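Local atomic coordinates of putative glycoside hydrolase (Bacteroides ovatus, PDB entry 4ONZ), a protein that is a putative glycoside hydrolase with a five-bladed beta-propeller fold, whose own function is not established. Residues P38-Q43 against T81-Y86; G117-P122 against M134-W139; P26-Q31 against S49-P54; R145-T150 against H160-D165; T33-P38 against V102-E107. All blocks are in the same frame, centred on the assembly; numbering follows the deposited sequence.

Interaction 1 (P38-Q43 against T81-Y86)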
# COMPACT_ATOMS: atom_id res chain seq x y z
N PRO A 38 8.67 23.75 1.30
CA PRO A 38 8.68 24.57 2.52
C PRO A 38 9.77 24.15 3.52
O PRO A 38 10.13 24.94 4.39
CB PRO A 38 7.28 24.36 3.11
CG PRO A 38 6.78 23.09 2.53
CD PRO A 38 7.50 22.85 1.23
N MSE A 39 10.27 22.92 3.40
CA MSE A 39 11.33 22.42 4.28
C MSE A 39 12.65 22.95 3.77
O MSE A 39 13.36 23.68 4.48
CB MSE A 39 11.31 20.89 4.34
CG MSE A 39 12.47 20.36 5.17
SE MSE A 39 12.38 18.40 5.24
CE MSE A 39 13.01 18.03 3.42
N ARG A 40 12.98 22.62 2.51
CA ARG A 40 14.25 23.04 1.89
C ARG A 40 14.25 24.53 1.53
O ARG A 40 15.31 25.09 1.25
CB ARG A 40 14.51 22.28 0.58
CG ARG A 40 14.57 20.76 0.66
CD ARG A 40 15.80 20.21 1.37
NE ARG A 40 15.84 18.75 1.25
CZ ARG A 40 16.61 17.92 1.97
NH1 ARG A 40 17.43 18.39 2.90
NH2 ARG A 40 16.53 16.61 1.77
N LYS A 41 13.07 25.13 1.47
CA LYS A 41 12.92 26.55 1.17
C LYS A 41 13.59 26.90 -0.15
O LYS A 41 14.38 27.83 -0.24
CB LYS A 41 13.45 27.39 2.35
CG LYS A 41 12.66 27.13 3.63
CD LYS A 41 13.40 27.51 4.90
CE LYS A 41 12.55 27.23 6.14
NZ LYS A 41 12.15 25.80 6.28
N GLN A 42 13.26 26.10 -1.16
CA GLN A 42 13.78 26.26 -2.51
C GLN A 42 13.02 25.35 -3.46
O GLN A 42 12.29 24.45 -3.03
CB GLN A 42 15.28 25.92 -2.56
CG GLN A 42 15.61 24.45 -2.31
CD GLN A 42 17.10 24.22 -2.22
OE1 GLN A 42 17.78 24.80 -1.38
NE2 GLN A 42 17.63 23.36 -3.08
N GLN A 43 13.20 25.58 -4.76
CA GLN A 43 12.56 24.75 -5.78
C GLN A 43 13.20 23.36 -5.73
O GLN A 43 14.42 23.23 -5.67
CB GLN A 43 12.73 25.34 -7.19
CG GLN A 43 12.21 26.76 -7.40
CD GLN A 43 10.70 26.91 -7.24
OE1 GLN A 43 9.95 25.94 -7.25
NE2 GLN A 43 10.25 28.17 -7.12
N THR A 81 14.26 12.66 -0.32
CA THR A 81 13.02 12.95 0.40
C THR A 81 11.86 12.38 -0.42
O THR A 81 11.81 12.56 -1.64
CB THR A 81 12.83 14.46 0.62
OG1 THR A 81 13.87 14.95 1.47
CG2 THR A 81 11.48 14.75 1.29
N SER A 82 10.96 11.66 0.25
CA SER A 82 9.77 11.10 -0.40
C SER A 82 8.58 12.03 -0.22
O SER A 82 8.35 12.59 0.87
CB SER A 82 9.40 9.73 0.18
OG SER A 82 10.24 8.72 -0.31
N ARG A 83 7.82 12.21 -1.30
CA ARG A 83 6.59 12.98 -1.27
C ARG A 83 5.53 12.21 -2.08
O ARG A 83 5.86 11.36 -2.90
CB ARG A 83 6.81 14.39 -1.82
CG ARG A 83 7.85 15.18 -1.04
CD ARG A 83 8.14 16.53 -1.68
NE ARG A 83 9.18 17.28 -0.99
CZ ARG A 83 10.49 17.14 -1.17
NH1 ARG A 83 10.98 16.24 -2.02
NH2 ARG A 83 11.34 17.93 -0.51
N VAL A 84 4.26 12.49 -1.83
CA VAL A 84 3.17 11.81 -2.52
C VAL A 84 2.55 12.68 -3.62
O VAL A 84 2.15 13.82 -3.38
CB VAL A 84 2.07 11.38 -1.54
CG1 VAL A 84 0.94 10.68 -2.27
CG2 VAL A 84 2.66 10.47 -0.47
N GLY A 85 2.50 12.12 -4.83
CA GLY A 85 1.93 12.79 -5.99
C GLY A 85 0.51 12.32 -6.24
O GLY A 85 0.11 11.25 -5.78
N TYR A 86 -0.22 13.10 -7.03
CA TYR A 86 -1.60 12.83 -7.39
C TYR A 86 -1.71 12.66 -8.90
O TYR A 86 -1.16 13.46 -9.66
CB TYR A 86 -2.46 14.02 -6.95
CG TYR A 86 -3.91 14.00 -7.41
CD1 TYR A 86 -4.27 14.38 -8.71
CD2 TYR A 86 -4.93 13.68 -6.52
CE1 TYR A 86 -5.60 14.38 -9.11
CE2 TYR A 86 -6.27 13.70 -6.91
CZ TYR A 86 -6.59 14.04 -8.21
OH TYR A 86 -7.92 14.05 -8.61
O HOH W 1 14.24 17.51 -0.56
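Arg40 stretches its side chain past that of Thr81, the two running in opposite directions, while Met39 meets Thr81 tip to tip. Following Arg40 outward from CB, the chain bends at once at chi2 (-71°). Arg40 CG lies near the plane of the Arg83 guanidinium, at the edge, 4.5 Å from Arg83 NH2. Beyond CD, Arg40 NE donates to a water 2.7 Å away, which lies in the guanidinium plane. The same water accepts a bond from Arg83 NH2 at 2.9 Å, so its oxygen sits between two like charges and probably eases their repulsion. At the tip, Arg40 NH2 reaches Thr81 OG1 at 3.1 Å, but the N-H points poorly (128°) and the bond is weak; the hydroxyl has its stronger partner in the carbonyl of Pro116. Selenomethionine Met39 lies alongside. Extended through chi2, it turns at chi3 (75°), which places Met39 CE over one face of the Arg40 guanidinium, toward the rim, and 3.7 Å from Thr81 OG1. The methyl CG2 of Thr81 covers the centre of one face of the Arg83 guanidinium, 3.5 Å above it, and a salt bridge to Asp71 holds NH1 of that arginine. Behind the contact, Lys41 NZ bonds the carbonyls of both Pro38 and Met39. Opposite Cys37 the chain fits two residues, Lys41 and Gln42: this G1 beta bulge belongs to the beta hairpin of strands 34-37 and 42-45, which leans on strand 82-89 of a four-stranded antiparallel sheet.

Interaction 2 (G117-P122 against M134-W139); sequences GGCEDP and MLYTAW
Glu120 and Thr137 lie side by side on one face of the sheet, their side chains slanting across each other, with Trp139 next along that face. Glu120 extends beyond CG and carries its carboxylate to the indole, where OE2 stands 3.4 Å from CD1 of Trp139; the carboxylate and ring planes are 47° apart, so the two groups neither stack nor lie flush. Holding CG opposite the backbone nitrogen (chi1 180°), Trp139 brings CD1 to 3.5 Å from Gly117 CA, which lies obliquely to the ring. The Thr137 methyl CG2 packs against the other oxygen, OE1. One water donates to Glu120 OE1 (2.9 Å) and also bonds the hydroxyl of Thr137 and, weakly, OD2 of Asp121; a second joins that hydroxyl to the Asp121 carbonyl. These strands, 118-126 and 132-139, form an antiparallel beta hairpin within one four-stranded blade of the propeller. Glu120 and Thr137 are a hydrogen-bonded pair, each N-H donating to the other's carbonyl at 2.8 Å, and Cys119 with Ala138 is the non-hydrogen-bonded pair beside it. The backbone pairing also sets Tyr136 CB 3.3 Å from Glu120 O. From there chi1 (68°) swings the tyrosine ring to the Cys119 side, its CE2 3.7 Å from Cys119 CB, while SG approaches the ring obliquely. Toward the far end, the Pro122 ring rests its CB on CG and SE of selenomethionine Met134. Asp121, whose OD1 is bound by Arg68 and Asn53, turns its carboxylate toward a bound unknown ligand.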
# COMPACT_ATOMS: atom_id res chain seq x y z
N GLY A 117 13.21 12.83 5.72
CA GLY A 117 12.93 11.72 4.81
C GLY A 117 11.59 11.73 4.09
O GLY A 117 11.43 11.07 3.04
N GLY A 118 10.62 12.43 4.64
CA GLY A 118 9.33 12.56 3.98
C GLY A 118 8.31 11.46 4.28
O GLY A 118 8.36 10.79 5.32
N CYS A 119 7.40 11.34 3.32
CA CYS A 119 6.22 10.51 3.38
C CYS A 119 6.25 9.47 2.25
O CYS A 119 6.21 9.81 1.06
CB CYS A 119 5.01 11.44 3.25
SG CYS A 119 5.14 12.97 4.23
N GLU A 120 6.30 8.20 2.65
CA GLU A 120 6.43 7.07 1.75
C GLU A 120 5.26 6.10 1.76
O GLU A 120 4.49 6.04 2.71
CB GLU A 120 7.64 6.21 2.18
CG GLU A 120 8.95 6.95 2.44
CD GLU A 120 10.05 6.04 3.00
OE1 GLU A 120 9.75 4.88 3.37
OE2 GLU A 120 11.21 6.48 3.06
N ASP A 121 5.19 5.34 0.67
CA ASP A 121 4.33 4.17 0.54
C ASP A 121 2.91 4.29 1.10
O ASP A 121 2.57 3.65 2.09
CB ASP A 121 5.03 3.00 1.22
CG ASP A 121 6.41 2.68 0.63
OD1 ASP A 121 6.83 3.32 -0.33
OD2 ASP A 121 7.07 1.76 1.15
N PRO A 122 2.07 5.10 0.45
CA PRO A 122 0.71 5.25 0.92
C PRO A 122 -0.21 4.09 0.56
O PRO A 122 -0.02 3.40 -0.45
CB PRO A 122 0.24 6.50 0.16
CG PRO A 122 1.00 6.45 -1.11
CD PRO A 122 2.36 5.96 -0.71
N MSE A 134 -5.41 7.74 4.68
CA MSE A 134 -4.14 7.28 4.16
C MSE A 134 -3.25 6.83 5.28
O MSE A 134 -3.05 7.55 6.27
CB MSE A 134 -3.41 8.39 3.40
CG MSE A 134 -2.04 7.94 2.89
SE MSE A 134 -1.07 9.49 2.19
CE MSE A 134 -2.10 9.84 0.57
N LEU A 135 -2.76 5.60 5.15
CA LEU A 135 -1.74 5.03 6.02
C LEU A 135 -0.47 5.07 5.18
O LEU A 135 -0.46 4.55 4.06
CB LEU A 135 -2.06 3.60 6.43
CG LEU A 135 -2.94 3.37 7.66
CD1 LEU A 135 -2.17 3.64 8.94
CD2 LEU A 135 -4.19 4.23 7.62
N TYR A 136 0.56 5.71 5.71
CA TYR A 136 1.83 5.88 5.02
C TYR A 136 2.99 5.80 6.02
O TYR A 136 2.81 5.70 7.22
CB TYR A 136 1.84 7.23 4.26
CG TYR A 136 1.85 8.47 5.13
CD1 TYR A 136 0.68 8.99 5.67
CD2 TYR A 136 3.04 9.12 5.42
CE1 TYR A 136 0.71 10.13 6.48
CE2 TYR A 136 3.07 10.27 6.20
CZ TYR A 136 1.91 10.76 6.74
OH TYR A 136 1.95 11.90 7.52
N THR A 137 4.21 5.85 5.50
CA THR A 137 5.38 5.80 6.35
C THR A 137 6.00 7.19 6.48
O THR A 137 6.30 7.82 5.46
CB THR A 137 6.44 4.88 5.73
OG1 THR A 137 5.85 3.60 5.45
CG2 THR A 137 7.65 4.71 6.65
N ALA A 138 6.16 7.66 7.72
CA ALA A 138 6.85 8.92 8.00
C ALA A 138 8.30 8.53 8.27
O ALA A 138 8.57 7.62 9.06
CB ALA A 138 6.26 9.60 9.22
N TRP A 139 9.23 9.19 7.59
CA TRP A 139 10.65 8.85 7.68
C TRP A 139 11.46 10.05 8.13
O TRP A 139 11.55 11.04 7.41
CB TRP A 139 11.11 8.35 6.31
CG TRP A 139 12.54 7.93 6.13
CD1 TRP A 139 13.35 8.26 5.08
CD2 TRP A 139 13.33 7.10 6.99
NE1 TRP A 139 14.58 7.68 5.23
CE2 TRP A 139 14.60 6.97 6.40
CE3 TRP A 139 13.08 6.44 8.20
CZ2 TRP A 139 15.63 6.20 6.97
CZ3 TRP A 139 14.10 5.69 8.78
CH2 TRP A 139 15.36 5.58 8.16
O HOH W 2 7.83 2.79 3.75
O HOH W 3 3.59 2.65 4.66

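Interaction 3 (P26-Q31 against S49-P54)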
# COMPACT_ATOMS: atom_id res chain seq x y z
N PRO A 26 4.97 1.55 -18.36
CA PRO A 26 4.44 2.10 -17.10
C PRO A 26 3.48 3.27 -17.30
O PRO A 26 3.59 4.00 -18.29
CB PRO A 26 5.70 2.58 -16.37
CG PRO A 26 6.66 2.89 -17.46
CD PRO A 26 6.38 1.91 -18.56
N VAL A 27 2.54 3.44 -16.37
CA VAL A 27 1.55 4.53 -16.46
C VAL A 27 2.01 5.84 -15.79
O VAL A 27 1.48 6.90 -16.10
CB VAL A 27 0.15 4.10 -15.95
CG1 VAL A 27 -0.43 3.02 -16.86
CG2 VAL A 27 0.18 3.62 -14.51
N ILE A 28 2.97 5.77 -14.86
CA ILE A 28 3.53 6.95 -14.21
C ILE A 28 5.05 6.78 -14.12
O ILE A 28 5.54 5.80 -13.56
CB ILE A 28 2.98 7.19 -12.78
CG1 ILE A 28 1.45 7.25 -12.77
CG2 ILE A 28 3.55 8.48 -12.19
CD1 ILE A 28 0.85 7.37 -11.39
N SER A 29 5.78 7.74 -14.68
CA SER A 29 7.24 7.74 -14.70
C SER A 29 7.78 9.07 -14.17
O SER A 29 7.05 10.07 -14.16
CB SER A 29 7.73 7.52 -16.13
OG SER A 29 7.35 6.24 -16.61
N PRO A 30 9.04 9.09 -13.73
CA PRO A 30 9.62 10.33 -13.20
C PRO A 30 9.73 11.46 -14.22
O PRO A 30 9.81 11.20 -15.44
CB PRO A 30 11.00 9.90 -12.66
CG PRO A 30 11.24 8.52 -13.17
CD PRO A 30 9.89 7.92 -13.45
N GLN A 31 9.72 12.68 -13.71
CA GLN A 31 9.79 13.91 -14.50
C GLN A 31 10.55 14.95 -13.70
O GLN A 31 10.58 14.88 -12.47
CB GLN A 31 8.38 14.47 -14.72
CG GLN A 31 7.42 13.56 -15.45
CD GLN A 31 6.04 14.19 -15.56
OE1 GLN A 31 5.68 15.08 -14.79
NE2 GLN A 31 5.26 13.71 -16.51
N SER A 49 13.57 11.23 -9.67
CA SER A 49 14.24 9.92 -9.60
C SER A 49 13.34 8.72 -9.77
O SER A 49 13.67 7.80 -10.51
CB SER A 49 14.93 9.75 -8.23
OG SER A 49 15.88 10.76 -8.00
N ASP A 50 12.20 8.72 -9.07
CA ASP A 50 11.26 7.61 -9.17
C ASP A 50 9.84 8.01 -8.80
O ASP A 50 9.62 8.98 -8.08
CB ASP A 50 11.74 6.42 -8.34
CG ASP A 50 12.00 6.78 -6.90
OD1 ASP A 50 11.18 7.51 -6.31
OD2 ASP A 50 13.02 6.30 -6.36
N THR A 51 8.89 7.27 -9.36
CA THR A 51 7.46 7.50 -9.14
C THR A 51 6.93 6.08 -8.99
O THR A 51 6.77 5.38 -9.96
CB THR A 51 6.77 8.25 -10.29
OG1 THR A 51 7.12 7.65 -11.55
CG2 THR A 51 7.21 9.71 -10.30
N PHE A 52 6.69 5.66 -7.76
CA PHE A 52 6.38 4.25 -7.52
C PHE A 52 5.46 4.05 -6.31
O PHE A 52 4.69 4.94 -5.98
CB PHE A 52 7.72 3.43 -7.49
CG PHE A 52 8.64 3.69 -6.29
CD1 PHE A 52 9.06 4.97 -5.94
CD2 PHE A 52 9.18 2.62 -5.58
CE1 PHE A 52 9.92 5.18 -4.87
CE2 PHE A 52 10.04 2.82 -4.51
CZ PHE A 52 10.42 4.11 -4.15
N ASN A 53 5.51 2.86 -5.72
CA ASN A 53 4.74 2.46 -4.55
C ASN A 53 3.49 3.30 -4.36
O ASN A 53 3.46 4.18 -3.51
CB ASN A 53 5.66 2.46 -3.34
CG ASN A 53 6.75 1.41 -3.45
OD1 ASN A 53 6.83 0.67 -4.44
ND2 ASN A 53 7.59 1.34 -2.43
N PRO A 54 2.45 3.01 -5.18
CA PRO A 54 1.25 3.81 -5.24
C PRO A 54 0.02 3.31 -4.48
O PRO A 54 -0.24 2.10 -4.45
CB PRO A 54 0.91 3.76 -6.73
CG PRO A 54 1.26 2.37 -7.12
CD PRO A 54 2.49 2.03 -6.28
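Thr51 pushes its side chain into the backbone between Ile28 and Pro30, with OG1 lying over the Ser29-Pro30 peptide, 3.1 Å from the carbonyl carbon of Ser29. The torsion explains the fit: OG1 sits between the threonine's own nitrogen and carbonyl carbon (chi1 49°), facing the loop, and CG2 is swung alongside it to touch CA of Pro30 at 3.8 Å. On one flank of the hydroxyl the Ile28 methyl CG2 comes to 3.7 Å from both OG1 and CB of Thr51. On another, CD of the Pro30 ring is 3.4 Å from Thr51 OG1. Farther along, the ring reaches the Ser49-Asp50 peptide, Pro30 CG being 3.7 Å from Ser49 O. Ile28 and Pro30 both point at strand 50-59, whereas Ser29 between them points away and gives its carbonyl to Arg97.

The loop and the strand run nearly antiparallel here without forming a regular ladder. The loop pairs instead with strand 344-350, where Val27 and Ile28 both face Val345 in a classic beta bulge. It therefore joins the outermost strand of the first four-stranded sheet to one close to the C terminus. Across the contact the polar link is one weak hydrogen bond from Thr51 OG1 to the Ile28 carbonyl, at 3.2 Å. Since Pro30 N carries no hydrogen and the Ser29 N-H points badly, the hydroxyl is held more by close packing round it than by strong bonding.

Interaction 4 (R145-T150 against H160-D165); sequences RLAVAT and HGLAFD
Val148 uses both its N-H and its carbonyl to pair with the facing strand: the N-H goes to the Gly161 carbonyl at 3.0 Å, and Val148 O accepts from His160 N at 2.8 Å. Past the strand end, Ala163 N donates to the Leu146 carbonyl, so the backbone bonds on this side come from Leu146 and Val148. Two waters thicken this short ladder, one between Val148 O and Gly161 N, the other between Leu146 O and Phe164 N, where a type I turn has begun at Leu162.

Of the polar side chains, Thr150 and His160 meet at about a right angle. Thr150 OG1 and His160 NE2 are 2.8 Å apart in a hydrogen bond whose donor could be either, and the hydroxyl comes in near the plane of the imidazole, at its edge. The threonine's chi1 of 59° turns OG1 toward the ring.

A methyl packs on a charged group where Leu162 lays CD1 over one face of the Arg145 guanidinium, 3.3 Å above the plane and toward the rim, while NH1 of the arginine is held by the carbonyl of Asn173.

Among apolar contacts, Leu162 CD2 touches CB of Arg145, and Val148 CG2 lies 4.0 Å from Ala163 CB.

Such pairing of strands 144-151 and 158-162 is that of an antiparallel beta hairpin closing the outer edge of a four-stranded propeller blade.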
# COMPACT_ATOMS: atom_id res chain seq x y z
N ARG A 145 8.00 5.05 10.51
CA ARG A 145 6.84 4.81 11.38
C ARG A 145 5.50 5.05 10.67
O ARG A 145 5.35 6.01 9.93
CB ARG A 145 6.93 5.69 12.64
CG ARG A 145 8.18 5.45 13.49
CD ARG A 145 8.26 6.37 14.71
NE ARG A 145 8.62 7.73 14.32
CZ ARG A 145 8.74 8.75 15.16
NH1 ARG A 145 8.52 8.59 16.47
NH2 ARG A 145 9.08 9.95 14.69
N LEU A 146 4.56 4.15 10.90
CA LEU A 146 3.25 4.23 10.28
C LEU A 146 2.51 5.49 10.76
O LEU A 146 2.39 5.74 11.97
CB LEU A 146 2.46 2.96 10.59
CG LEU A 146 1.18 2.71 9.82
CD1 LEU A 146 1.41 2.66 8.31
CD2 LEU A 146 0.58 1.39 10.30
N ALA A 147 2.04 6.27 9.78
CA ALA A 147 1.35 7.52 10.04
C ALA A 147 0.04 7.57 9.29
O ALA A 147 -0.19 6.81 8.33
CB ALA A 147 2.24 8.69 9.65
N VAL A 148 -0.82 8.48 9.73
CA VAL A 148 -2.15 8.64 9.17
C VAL A 148 -2.40 10.06 8.69
O VAL A 148 -2.10 11.01 9.41
CB VAL A 148 -3.24 8.34 10.23
CG1 VAL A 148 -4.63 8.48 9.64
CG2 VAL A 148 -3.05 6.96 10.84
N ALA A 149 -2.99 10.18 7.50
CA ALA A 149 -3.45 11.46 6.95
C ALA A 149 -4.87 11.25 6.43
O ALA A 149 -5.23 10.13 6.05
CB ALA A 149 -2.55 11.95 5.82
N THR A 150 -5.69 12.30 6.44
CA THR A 150 -7.05 12.21 5.91
C THR A 150 -7.29 13.32 4.89
O THR A 150 -6.59 14.34 4.87
CB THR A 150 -8.14 12.27 7.00
OG1 THR A 150 -8.04 13.50 7.73
CG2 THR A 150 -8.02 11.10 7.98
N HIS A 160 -2.37 13.44 10.83
CA HIS A 160 -2.89 13.23 12.18
C HIS A 160 -1.86 12.60 13.11
O HIS A 160 -2.17 12.32 14.27
CB HIS A 160 -4.17 12.41 12.13
CG HIS A 160 -5.30 13.13 11.49
ND1 HIS A 160 -6.09 14.03 12.17
CD2 HIS A 160 -5.78 13.08 10.23
CE1 HIS A 160 -7.00 14.53 11.35
NE2 HIS A 160 -6.83 13.96 10.16
N GLY A 161 -0.64 12.41 12.62
CA GLY A 161 0.44 11.87 13.43
C GLY A 161 0.61 10.37 13.25
O GLY A 161 0.13 9.80 12.29
N LEU A 162 1.30 9.74 14.20
CA LEU A 162 1.58 8.31 14.09
C LEU A 162 0.38 7.45 14.44
O LEU A 162 -0.35 7.75 15.38
CB LEU A 162 2.75 7.93 14.99
CG LEU A 162 4.03 8.71 14.70
CD1 LEU A 162 5.13 8.24 15.63
CD2 LEU A 162 4.44 8.56 13.24
N ALA A 163 0.19 6.37 13.69
CA ALA A 163 -0.90 5.43 13.95
C ALA A 163 -0.84 4.84 15.37
O ALA A 163 -1.87 4.59 15.98
CB ALA A 163 -0.87 4.33 12.92
N PHE A 164 0.37 4.62 15.89
CA PHE A 164 0.53 4.01 17.21
C PHE A 164 1.04 4.98 18.26
O PHE A 164 1.69 4.56 19.22
CB PHE A 164 1.47 2.79 17.12
CG PHE A 164 1.09 1.78 16.05
CD1 PHE A 164 -0.25 1.49 15.80
CD2 PHE A 164 2.06 1.08 15.35
CE1 PHE A 164 -0.60 0.56 14.83
CE2 PHE A 164 1.71 0.14 14.38
CZ PHE A 164 0.38 -0.13 14.13
N ASP A 165 0.76 6.27 18.10
CA ASP A 165 1.25 7.26 19.06
C ASP A 165 0.64 7.07 20.45
O ASP A 165 1.35 7.13 21.46
CB ASP A 165 0.94 8.69 18.62
CG ASP A 165 1.63 9.73 19.51
OD1 ASP A 165 2.87 9.68 19.64
OD2 ASP A 165 0.95 10.61 20.08
O HOH W 4 3.01 4.38 14.27
O HOH W 5 0.63 11.90 9.89

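Interaction 5 (T33-P38 against V102-E107); sequences TEFYCP and VLFPAE
Phe35 turns the edge of its ring onto a face of Phe104 in a T-shaped stack: the centroids are 5.3 Å apart, the planes meet at 64°, and Phe35 CE2 stands 4.1 Å above the centre of the Phe104 face. The Phe35 ring has the backbone nitrogen of Cys37 over the centre of one of its own faces, and it makes a second edge-to-face pair with Trp46. This small aromatic cluster sits between the two-stranded hairpin of strands 34-37 and 42-45 and the loop that follows strand 96-97, joining the hairpin to the first four-stranded blade of the beta-propeller. Phe104 is turned toward the hairpin because its CG lies between its own nitrogen and carbonyl carbon, chi1 47°. The Pro38 and Phe104 side chains cross at about a right angle, Pro38 CG being 3.9 Å from Phe104 CE1.

Pro38 CG also packs on the loop backbone, against Pro105 O and Ala106 CA. No hydrogen bond crosses the interface; it is held by carbon contacts, with Arg83 touching Phe35, Cys37 and Phe104 from strand 82-89. At the solvent side the Glu107 side chain extends along the proline, Glu107 CG lying 4.3 Å from Pro38 CB.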
# COMPACT_ATOMS: atom_id res chain seq x y z
N THR A 33 9.69 17.90 -12.94
CA THR A 33 8.74 18.89 -12.43
C THR A 33 9.16 19.46 -11.07
O THR A 33 9.55 18.70 -10.18
CB THR A 33 7.35 18.23 -12.23
OG1 THR A 33 7.06 17.39 -13.35
CG2 THR A 33 6.26 19.29 -12.06
N GLU A 34 9.05 20.77 -10.91
CA GLU A 34 9.44 21.45 -9.67
C GLU A 34 8.27 21.91 -8.82
O GLU A 34 7.15 22.05 -9.30
CB GLU A 34 10.29 22.69 -10.00
CG GLU A 34 11.64 22.36 -10.61
CD GLU A 34 12.36 23.58 -11.14
OE1 GLU A 34 11.78 24.70 -11.14
OE2 GLU A 34 13.52 23.42 -11.57
N PHE A 35 8.55 22.10 -7.53
CA PHE A 35 7.60 22.73 -6.60
C PHE A 35 8.45 23.41 -5.53
O PHE A 35 9.61 23.04 -5.32
CB PHE A 35 6.58 21.74 -6.00
CG PHE A 35 6.91 21.22 -4.62
CD1 PHE A 35 7.99 20.38 -4.40
CD2 PHE A 35 6.07 21.52 -3.54
CE1 PHE A 35 8.26 19.89 -3.13
CE2 PHE A 35 6.33 21.02 -2.27
CZ PHE A 35 7.42 20.21 -2.07
N TYR A 36 7.89 24.42 -4.88
CA TYR A 36 8.63 25.14 -3.84
C TYR A 36 8.46 24.37 -2.53
O TYR A 36 7.36 24.32 -1.98
CB TYR A 36 8.15 26.59 -3.69
CG TYR A 36 9.02 27.35 -2.72
CD1 TYR A 36 10.22 27.93 -3.13
CD2 TYR A 36 8.66 27.46 -1.38
CE1 TYR A 36 11.02 28.61 -2.24
CE2 TYR A 36 9.46 28.14 -0.48
CZ TYR A 36 10.64 28.71 -0.91
OH TYR A 36 11.42 29.38 0.01
N CYS A 37 9.56 23.79 -2.06
CA CYS A 37 9.56 22.98 -0.84
C CYS A 37 9.64 23.87 0.39
O CYS A 37 10.59 24.64 0.52
CB CYS A 37 10.74 22.00 -0.83
SG CYS A 37 10.84 20.95 0.66
N PRO A 38 8.67 23.75 1.30
CA PRO A 38 8.68 24.57 2.52
C PRO A 38 9.77 24.15 3.52
O PRO A 38 10.13 24.94 4.39
CB PRO A 38 7.28 24.36 3.11
CG PRO A 38 6.78 23.09 2.53
CD PRO A 38 7.50 22.85 1.23
N VAL A 102 1.06 16.25 -3.13
CA VAL A 102 -0.07 16.49 -2.23
C VAL A 102 0.17 16.10 -0.77
O VAL A 102 -0.67 16.40 0.08
CB VAL A 102 -1.37 15.82 -2.76
CG1 VAL A 102 -1.76 16.43 -4.10
CG2 VAL A 102 -1.20 14.31 -2.87
N LEU A 103 1.28 15.42 -0.48
CA LEU A 103 1.66 15.10 0.90
C LEU A 103 3.17 15.15 0.93
O LEU A 103 3.84 14.46 0.16
CB LEU A 103 1.15 13.73 1.38
CG LEU A 103 1.43 13.42 2.86
CD1 LEU A 103 0.70 14.37 3.78
CD2 LEU A 103 1.04 11.99 3.22
N PHE A 104 3.70 15.98 1.82
CA PHE A 104 5.13 16.23 1.89
C PHE A 104 5.52 16.82 3.23
O PHE A 104 4.66 17.32 3.95
CB PHE A 104 5.50 17.19 0.76
CG PHE A 104 4.58 18.39 0.65
CD1 PHE A 104 4.83 19.56 1.37
CD2 PHE A 104 3.47 18.36 -0.19
CE1 PHE A 104 3.99 20.66 1.28
CE2 PHE A 104 2.62 19.46 -0.29
CZ PHE A 104 2.88 20.61 0.44
N PRO A 105 6.82 16.76 3.57
CA PRO A 105 7.21 17.42 4.81
C PRO A 105 6.95 18.92 4.66
O PRO A 105 7.26 19.49 3.62
CB PRO A 105 8.70 17.10 4.97
CG PRO A 105 9.11 16.34 3.77
CD PRO A 105 7.91 15.99 2.96
N ALA A 106 6.35 19.53 5.69
CA ALA A 106 5.96 20.93 5.63
C ALA A 106 6.17 21.65 6.96
O ALA A 106 6.68 21.08 7.92
CB ALA A 106 4.50 21.02 5.19
N GLU A 107 5.80 22.93 6.99
CA GLU A 107 5.91 23.74 8.19
C GLU A 107 4.67 23.47 9.03
O GLU A 107 3.73 24.27 9.06
CB GLU A 107 6.07 25.22 7.84
CG GLU A 107 7.45 25.49 7.24
CD GLU A 107 7.74 26.95 6.97
OE1 GLU A 107 6.81 27.69 6.56
OE2 GLU A 107 8.90 27.37 7.15

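In the fold
Interactions 1 and 5 form one cluster, their centres about 3 Å apart: both seat the hairpin of strands 34-37 and 42-45 on the first blade, and they share Pro38. Strand 82-89 passes this blade on to interaction 2 through Ser82 N to Gly117 O and Ser82 O to Cys119 N, both 2.9 Å and probably hydrogen bonds. Interactions 2 and 4 lie in the next sheet, centres about 9 Å apart, joined by strands 132-139 and 144-151. Interaction 3 meets interaction 2 where Asn53 ND2 lies 3.0 Å from Asp121 OD1. At that junction sits an unknown ligand, probably from the crystallisation liquor: Asn53 hydrogen-bonds it, and the Asp121 side chain has its nearest atoms about 3 Å from the ligand.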